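Local structure of ATP-dependent RNA helicase HrpB (Escherichia coli, 6EUD) at residues P353-M365 and D382-L396. The protein hydrolyses ATP to ADP and phosphate as a bacterial DEAH/RHA-type helicase that binds single-stranded RNA. Sequence-based numbering, arbitrary orientation.
Sequences PEILQSDLSGLLM and DQPPVVNLLAAKRLL
Two water molecules carry the polar link between Asn388 and the loop 355-360, for no direct hydrogen bond joins 353-365 to 382-396. The first water accepts from Asn388 ND2 at 2.7 Å and donates to the backbone O atoms of Ile355 and Ser358, so the amide grips the loop at second hand. The second accepts from Leu360 N and donates to Asn388 O, 2.9 Å away. Leu360 points its side chain toward 382-396; with CG anti to its carbonyl carbon (chi1 -59°), CD1 lies 3.5 Å from Leu389 CD2 and also touches Pro384 CB and Asn388 CB. An Asx turn, in which Asp359 OD1 accepts from Ser361 N and, from above the carboxylate plane, from Ser361 OG, leads into helix 361-370. One turn on, Leu364 is a knob in the hole formed by Leu389, Ala392, Lys393 and Leu396, its CD2 3.7 Å from Ala392 CB, where the helical segments 361-365 and 386-396 cross at -77°. Beyond it, the bent chain of Met365 brings CE to 3.5 Å from Leu396 CD2. At the other end Ile355 lays CD1 against Pro384 CG (3.7 Å), while Leu356 CD2 packs on Pro385 CG at 3.6 Å. A serine in place of Ile355 would probably leave Pro384 and the backbone of Asp382 without their apolar cover and open a gap beside the Pro384 ring. Thus a loop and helix start within the C-terminal helicase region meet extended Pro384-Pro385 and helix 386-398. Asp382 forms salt bridges with Arg131 and Arg166, tying this end to the ATP-binding part of the helicase. Leu133 and Asp136 of helix 133-145 also pack on Ile355, Phe301 of strand 287-302 meets Asp359 and Asn388, and helix 421-429 touches Ser361, Leu395 and Leu396.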
ATOM      1  N   PRO A 353      -7.913   1.076   7.809  1.00 35.43           N
ATOM      2  CA  PRO A 353      -6.821   1.450   8.718  1.00 35.11           C
ATOM      3  C   PRO A 353      -5.674   2.107   7.941  1.00 35.77           C
ATOM      4  O   PRO A 353      -5.460   1.736   6.785  1.00 36.81           O
ATOM      5  CB  PRO A 353      -6.365   0.104   9.310  1.00 36.86           C
ATOM      6  CG  PRO A 353      -7.471  -0.854   9.048  1.00 38.88           C
ATOM      7  CD  PRO A 353      -8.134  -0.381   7.777  1.00 37.58           C
ATOM      8  N   GLU A 354      -4.952   3.037   8.558  1.00 37.35           N
ATOM      9  CA  GLU A 354      -3.834   3.751   7.897  1.00 39.37           C
ATOM     10  C   GLU A 354      -2.724   2.807   7.391  1.00 34.56           C
ATOM     11  O   GLU A 354      -2.108   3.059   6.360  1.00 36.07           O
ATOM     12  CB  GLU A 354      -3.241   4.800   8.862  1.00 41.95           C
ATOM     13  CG  GLU A 354      -2.058   5.589   8.325  1.00 48.02           C
ATOM     14  CD  GLU A 354      -1.464   6.571   9.346  1.00 50.30           C
ATOM     15  OE1 GLU A 354      -1.810   6.502  10.540  1.00 47.75           O
ATOM     16  OE2 GLU A 354      -0.638   7.422   8.955  1.00 56.07           O
ATOM     17  N   ILE A 355      -2.501   1.698   8.089  1.00 30.80           N
ATOM     18  CA  ILE A 355      -1.472   0.756   7.674  1.00 34.34           C
ATOM     19  C   ILE A 355      -1.738   0.154   6.285  1.00 38.42           C
ATOM     20  O   ILE A 355      -0.802  -0.313   5.615  1.00 41.37           O
ATOM     21  CB  ILE A 355      -1.298  -0.396   8.717  1.00 38.99           C
ATOM     22  CG1 ILE A 355      -0.018  -1.199   8.426  1.00 36.98           C
ATOM     23  CG2 ILE A 355      -2.558  -1.285   8.787  1.00 35.90           C
ATOM     24  CD1 ILE A 355       0.387  -2.175   9.529  1.00 36.22           C
ATOM     25  N   LEU A 356      -2.991   0.186   5.831  1.00 36.22           N
ATOM     26  CA  LEU A 356      -3.307  -0.380   4.525  1.00 40.89           C
ATOM     27  C   LEU A 356      -3.154   0.626   3.387  1.00 41.45           C
ATOM     28  O   LEU A 356      -3.095   0.242   2.232  1.00 39.08           O
ATOM     29  CB  LEU A 356      -4.720  -0.960   4.526  1.00 39.06           C
ATOM     30  CG  LEU A 356      -4.876  -2.108   5.533  1.00 38.11           C
ATOM     31  CD1 LEU A 356      -6.210  -2.761   5.405  1.00 37.36           C
ATOM     32  CD2 LEU A 356      -3.785  -3.138   5.382  1.00 37.64           C
ATOM     33  N   GLN A 357      -3.062   1.907   3.705  1.00 43.52           N
ATOM     34  CA  GLN A 357      -3.078   2.914   2.656  1.00 44.27           C
ATOM     35  C   GLN A 357      -1.785   3.751   2.617  1.00 44.95           C
ATOM     36  O   GLN A 357      -1.677   4.692   1.837  1.00 45.51           O
ATOM     37  CB  GLN A 357      -4.329   3.808   2.830  1.00 45.48           C
ATOM     38  CG  GLN A 357      -4.503   4.419   4.246  1.00 62.78           C
ATOM     39  CD  GLN A 357      -5.929   4.939   4.571  1.00 71.28           C
ATOM     40  OE1 GLN A 357      -6.906   4.652   3.867  1.00 70.95           O
ATOM     41  NE2 GLN A 357      -6.036   5.700   5.657  1.00 67.24           N
ATOM     42  N   SER A 358      -0.793   3.402   3.433  1.00 47.31           N
ATOM     43  CA  SER A 358       0.389   4.261   3.553  1.00 49.29           C
ATOM     44  C   SER A 358       1.741   3.637   3.168  1.00 43.28           C
ATOM     45  O   SER A 358       1.918   2.415   3.130  1.00 39.99           O
ATOM     46  CB  SER A 358       0.498   4.809   4.983  1.00 54.11           C
ATOM     47  OG  SER A 358       0.936   3.816   5.885  1.00 58.90           O
ATOM     48  N   ASP A 359       2.672   4.534   2.851  1.00 40.56           N
ATOM     49  CA  ASP A 359       4.100   4.255   2.704  1.00 35.51           C
ATOM     50  C   ASP A 359       4.605   3.436   3.892  1.00 32.67           C
ATOM     51  O   ASP A 359       4.411   3.812   5.041  1.00 36.40           O
ATOM     52  CB  ASP A 359       4.854   5.587   2.604  1.00 33.01           C
ATOM     53  CG  ASP A 359       6.258   5.455   2.009  1.00 34.19           C
ATOM     54  OD1 ASP A 359       6.978   4.453   2.247  1.00 30.40           O
ATOM     55  OD2 ASP A 359       6.635   6.397   1.294  1.00 34.02           O
ATOM     56  N   LEU A 360       5.246   2.310   3.633  1.00 29.69           N
ATOM     57  CA  LEU A 360       5.666   1.458   4.731  1.00 27.37           C
ATOM     58  C   LEU A 360       7.181   1.403   4.880  1.00 30.50           C
ATOM     59  O   LEU A 360       7.699   0.561   5.626  1.00 29.26           O
ATOM     60  CB  LEU A 360       5.118   0.038   4.537  1.00 33.21           C
ATOM     61  CG  LEU A 360       3.604  -0.133   4.433  1.00 32.16           C
ATOM     62  CD1 LEU A 360       3.261  -1.604   4.298  1.00 31.28           C
ATOM     63  CD2 LEU A 360       2.885   0.476   5.642  1.00 32.31           C
ATOM     64  N   SER A 361       7.896   2.281   4.176  1.00 29.67           N
ATOM     65  CA  SER A 361       9.350   2.300   4.290  1.00 29.92           C
ATOM     66  C   SER A 361       9.800   2.599   5.738  1.00 36.74           C
ATOM     67  O   SER A 361      10.737   1.974   6.230  1.00 39.05           O
ATOM     68  CB  SER A 361       9.959   3.305   3.317  1.00 28.36           C
ATOM     69  OG  SER A 361       9.435   4.611   3.483  1.00 27.18           O
ATOM     70  N   GLY A 362       9.126   3.528   6.424  1.00 27.47           N
ATOM     71  CA  GLY A 362       9.421   3.785   7.825  1.00 27.91           C
ATOM     72  C   GLY A 362       9.121   2.580   8.717  1.00 40.29           C
ATOM     73  O   GLY A 362       9.936   2.202   9.563  1.00 36.81           O
ATOM     74  N   LEU A 363       7.947   1.976   8.521  1.00 35.56           N
ATOM     75  CA  LEU A 363       7.529   0.815   9.287  1.00 34.37           C
ATOM     76  C   LEU A 363       8.482  -0.350   9.095  1.00 34.77           C
ATOM     77  O   LEU A 363       8.848  -1.043  10.047  1.00 37.67           O
ATOM     78  CB  LEU A 363       6.114   0.414   8.887  1.00 38.96           C
ATOM     79  CG  LEU A 363       5.611  -0.912   9.456  1.00 41.11           C
ATOM     80  CD1 LEU A 363       5.639  -0.875  10.970  1.00 41.34           C
ATOM     81  CD2 LEU A 363       4.194  -1.124   8.969  1.00 38.78           C
ATOM     82  N   LEU A 364       8.887  -0.563   7.853  1.00 34.53           N
ATOM     83  CA  LEU A 364       9.790  -1.660   7.534  1.00 37.66           C
ATOM     84  C   LEU A 364      11.139  -1.421   8.209  1.00 38.40           C
ATOM     85  O   LEU A 364      11.763  -2.341   8.735  1.00 41.98           O
ATOM     86  CB  LEU A 364       9.942  -1.796   6.014  1.00 40.25           C
ATOM     87  CG  LEU A 364      10.711  -2.979   5.425  1.00 43.55           C
ATOM     88  CD1 LEU A 364      10.108  -4.277   5.938  1.00 42.13           C
ATOM     89  CD2 LEU A 364      10.687  -2.934   3.892  1.00 40.73           C
ATOM     90  N   MET A 365      11.571  -0.167   8.196  1.00 35.44           N
ATOM     91  CA  MET A 365      12.797   0.229   8.859  1.00 40.83           C
ATOM     92  C   MET A 365      12.682  -0.041  10.362  1.00 38.99           C
ATOM     93  O   MET A 365      13.613  -0.543  10.954  1.00 38.02           O
ATOM     94  CB  MET A 365      13.092   1.705   8.566  1.00 46.83           C
ATOM     95  CG  MET A 365      14.356   2.268   9.173  1.00 51.01           C
ATOM     96  SD  MET A 365      15.832   1.642   8.393  1.00 87.08           S
ATOM     97  CE  MET A 365      15.620   2.276   6.759  1.00 56.32           C
ATOM     98  N   ASP A 382      -4.485  -5.413  11.329  1.00 48.21           N
ATOM     99  CA  ASP A 382      -4.456  -5.591   9.892  1.00 52.16           C
ATOM    100  C   ASP A 382      -3.022  -5.756   9.410  1.00 51.12           C
ATOM    101  O   ASP A 382      -2.165  -4.914   9.679  1.00 49.65           O
ATOM    102  CB  ASP A 382      -5.116  -4.409   9.192  1.00 56.67           C
ATOM    103  CG  ASP A 382      -6.612  -4.429   9.327  1.00 60.69           C
ATOM    104  OD1 ASP A 382      -7.280  -4.956   8.414  1.00 67.74           O
ATOM    105  OD2 ASP A 382      -7.115  -3.932  10.349  1.00 60.27           O
ATOM    106  N   GLN A 383      -2.765  -6.855   8.713  1.00 52.13           N
ATOM    107  CA  GLN A 383      -1.439  -7.135   8.182  1.00 55.39           C
ATOM    108  C   GLN A 383      -1.089  -6.105   7.126  1.00 52.88           C
ATOM    109  O   GLN A 383      -1.946  -5.721   6.333  1.00 51.43           O
ATOM    110  CB  GLN A 383      -1.377  -8.551   7.596  1.00 63.46           C
ATOM    111  CG  GLN A 383      -1.344  -9.671   8.636  1.00 72.91           C
ATOM    112  CD  GLN A 383       0.063  -9.964   9.131  1.00 83.71           C
ATOM    113  OE1 GLN A 383       1.039  -9.437   8.595  1.00 89.83           O
ATOM    114  NE2 GLN A 383       0.176 -10.819  10.148  1.00 88.48           N
ATOM    115  N   PRO A 384       0.168  -5.635   7.130  1.00 51.46           N
ATOM    116  CA  PRO A 384       0.632  -4.707   6.095  1.00 50.52           C
ATOM    117  C   PRO A 384       0.468  -5.354   4.716  1.00 52.81           C
ATOM    118  O   PRO A 384       0.781  -6.536   4.578  1.00 55.68           O
ATOM    119  CB  PRO A 384       2.116  -4.499   6.431  1.00 49.56           C
ATOM    120  CG  PRO A 384       2.280  -4.927   7.827  1.00 49.49           C
ATOM    121  CD  PRO A 384       1.226  -5.960   8.105  1.00 50.43           C
ATOM    122  N   PRO A 385      -0.021  -4.596   3.721  1.00 49.17           N
ATOM    123  CA  PRO A 385      -0.261  -5.120   2.366  1.00 47.04           C
ATOM    124  C   PRO A 385       1.039  -5.508   1.669  1.00 50.31           C
ATOM    125  O   PRO A 385       2.008  -4.745   1.716  1.00 52.52           O
ATOM    126  CB  PRO A 385      -0.921  -3.949   1.634  1.00 43.96           C
ATOM    127  CG  PRO A 385      -1.384  -3.005   2.725  1.00 46.74           C
ATOM    128  CD  PRO A 385      -0.422  -3.186   3.858  1.00 44.72           C
ATOM    129  N   VAL A 386       1.044  -6.669   1.022  1.00 52.23           N
ATOM    130  CA  VAL A 386       2.223  -7.211   0.352  1.00 48.74           C
ATOM    131  C   VAL A 386       2.808  -6.229  -0.658  1.00 46.22           C
ATOM    132  O   VAL A 386       4.012  -5.983  -0.662  1.00 50.41           O
ATOM    133  CB  VAL A 386       1.881  -8.539  -0.361  1.00 51.50           C
ATOM    134  CG1 VAL A 386       3.128  -9.167  -0.991  1.00 50.74           C
ATOM    135  CG2 VAL A 386       1.243  -9.499   0.621  1.00 56.09           C
ATOM    136  N   VAL A 387       1.945  -5.668  -1.498  1.00 42.85           N
ATOM    137  CA  VAL A 387       2.331  -4.682  -2.507  1.00 42.84           C
ATOM    138  C   VAL A 387       3.104  -3.488  -1.946  1.00 42.35           C
ATOM    139  O   VAL A 387       4.088  -3.051  -2.536  1.00 47.85           O
ATOM    140  CB  VAL A 387       1.070  -4.146  -3.253  1.00 42.94           C
ATOM    141  CG1 VAL A 387       1.393  -2.909  -4.118  1.00 37.46           C
ATOM    142  CG2 VAL A 387       0.464  -5.248  -4.077  1.00 45.43           C
ATOM    143  N   ASN A 388       2.648  -2.946  -0.821  1.00 41.23           N
ATOM    144  CA  ASN A 388       3.306  -1.786  -0.231  1.00 39.15           C
ATOM    145  C   ASN A 388       4.585  -2.160   0.537  1.00 42.74           C
ATOM    146  O   ASN A 388       5.510  -1.344   0.650  1.00 43.42           O
ATOM    147  CB  ASN A 388       2.333  -1.043   0.671  1.00 35.45           C
ATOM    148  CG  ASN A 388       1.200  -0.398  -0.114  1.00 36.36           C
ATOM    149  OD1 ASN A 388       1.297  -0.242  -1.331  1.00 39.71           O
ATOM    150  ND2 ASN A 388       0.135  -0.007   0.577  1.00 29.04           N
ATOM    151  N   LEU A 389       4.648  -3.399   1.030  1.00 41.17           N
ATOM    152  CA  LEU A 389       5.852  -3.890   1.683  1.00 42.45           C
ATOM    153  C   LEU A 389       6.940  -4.078   0.647  1.00 46.61           C
ATOM    154  O   LEU A 389       8.101  -3.739   0.886  1.00 49.52           O
ATOM    155  CB  LEU A 389       5.588  -5.200   2.413  1.00 42.19           C
ATOM    156  CG  LEU A 389       4.751  -5.086   3.689  1.00 41.56           C
ATOM    157  CD1 LEU A 389       4.397  -6.471   4.198  1.00 39.18           C
ATOM    158  CD2 LEU A 389       5.503  -4.299   4.765  1.00 41.33           C
ATOM    159  N   LEU A 390       6.553  -4.620  -0.507  1.00 45.11           N
ATOM    160  CA  LEU A 390       7.468  -4.789  -1.632  1.00 42.94           C
ATOM    161  C   LEU A 390       7.970  -3.445  -2.118  1.00 39.01           C
ATOM    162  O   LEU A 390       9.155  -3.289  -2.373  1.00 45.54           O
ATOM    163  CB  LEU A 390       6.794  -5.537  -2.786  1.00 45.84           C
ATOM    164  CG  LEU A 390       7.047  -7.042  -2.862  1.00 54.67           C
ATOM    165  CD1 LEU A 390       8.533  -7.319  -3.107  1.00 59.33           C
ATOM    166  CD2 LEU A 390       6.550  -7.786  -1.613  1.00 57.54           C
ATOM    167  N   ALA A 391       7.068  -2.472  -2.262  1.00 36.90           N
ATOM    168  CA  ALA A 391       7.483  -1.121  -2.647  1.00 34.43           C
ATOM    169  C   ALA A 391       8.437  -0.560  -1.601  1.00 34.56           C
ATOM    170  O   ALA A 391       9.458   0.016  -1.962  1.00 36.98           O
ATOM    171  CB  ALA A 391       6.277  -0.199  -2.836  1.00 28.15           C
ATOM    172  N   ALA A 392       8.121  -0.750  -0.315  1.00 32.96           N
ATOM    173  CA  ALA A 392       9.027  -0.346   0.768  1.00 36.56           C
ATOM    174  C   ALA A 392      10.417  -1.009   0.668  1.00 37.95           C
ATOM    175  O   ALA A 392      11.450  -0.329   0.734  1.00 35.97           O
ATOM    176  CB  ALA A 392       8.398  -0.645   2.120  1.00 38.91           C
ATOM    177  N   LYS A 393      10.443  -2.330   0.508  1.00 40.91           N
ATOM    178  CA  LYS A 393      11.700  -3.055   0.338  1.00 43.10           C
ATOM    179  C   LYS A 393      12.521  -2.466  -0.816  1.00 45.64           C
ATOM    180  O   LYS A 393      13.707  -2.167  -0.650  1.00 46.46           O
ATOM    181  CB  LYS A 393      11.427  -4.535   0.099  1.00 44.49           C
ATOM    182  CG  LYS A 393      12.665  -5.403  -0.039  1.00 50.76           C
ATOM    183  CD  LYS A 393      12.238  -6.833  -0.377  1.00 61.81           C
ATOM    184  CE  LYS A 393      13.408  -7.813  -0.456  1.00 73.84           C
ATOM    185  NZ  LYS A 393      13.975  -8.178   0.881  1.00 80.91           N
ATOM    186  N   ARG A 394      11.875  -2.258  -1.964  1.00 42.27           N
ATOM    187  CA  ARG A 394      12.572  -1.701  -3.120  1.00 44.59           C
ATOM    188  C   ARG A 394      13.151  -0.334  -2.817  1.00 42.39           C
ATOM    189  O   ARG A 394      14.298  -0.077  -3.159  1.00 46.21           O
ATOM    190  CB  ARG A 394      11.655  -1.627  -4.342  1.00 48.63           C
ATOM    191  CG  ARG A 394      11.438  -2.987  -4.976  1.00 57.24           C
ATOM    192  CD  ARG A 394      10.758  -2.900  -6.328  1.00 66.91           C
ATOM    193  NE  ARG A 394       9.434  -2.307  -6.212  1.00 74.50           N
ATOM    194  CZ  ARG A 394       8.321  -2.996  -5.984  1.00 74.84           C
ATOM    195  NH1 ARG A 394       8.376  -4.317  -5.860  1.00 83.45           N
ATOM    196  NH2 ARG A 394       7.160  -2.362  -5.887  1.00 67.53           N
ATOM    197  N   LEU A 395      12.386   0.531  -2.158  1.00 37.89           N
ATOM    198  CA  LEU A 395      12.905   1.848  -1.791  1.00 35.18           C
ATOM    199  C   LEU A 395      14.121   1.760  -0.858  1.00 38.59           C
ATOM    200  O   LEU A 395      15.100   2.484  -1.044  1.00 40.56           O
ATOM    201  CB  LEU A 395      11.816   2.700  -1.128  1.00 32.81           C
ATOM    202  CG  LEU A 395      12.294   4.027  -0.502  1.00 33.14           C
ATOM    203  CD1 LEU A 395      13.028   4.932  -1.516  1.00 26.40           C
ATOM    204  CD2 LEU A 395      11.120   4.787   0.104  1.00 30.12           C
ATOM    205  N   LEU A 396      14.050   0.887   0.148  1.00 37.23           N
ATOM    206  CA  LEU A 396      15.146   0.732   1.097  1.00 36.81           C
ATOM    207  C   LEU A 396      16.394   0.236   0.374  1.00 41.56           C
ATOM    208  O   LEU A 396      17.523   0.633   0.714  1.00 37.62           O
ATOM    209  CB  LEU A 396      14.750  -0.219   2.242  1.00 35.35           C
ATOM    210  CG  LEU A 396      13.687   0.320   3.216  1.00 37.54           C
ATOM    211  CD1 LEU A 396      13.513  -0.585   4.417  1.00 38.17           C
ATOM    212  CD2 LEU A 396      14.038   1.720   3.702  1.00 29.04           C
TER
HETATM  213  O   HOH W   1       0.294   0.252   3.305  1.00 33.06           O
HETATM  214  O   HOH W   2       5.596   1.574   0.965  1.00 41.56           O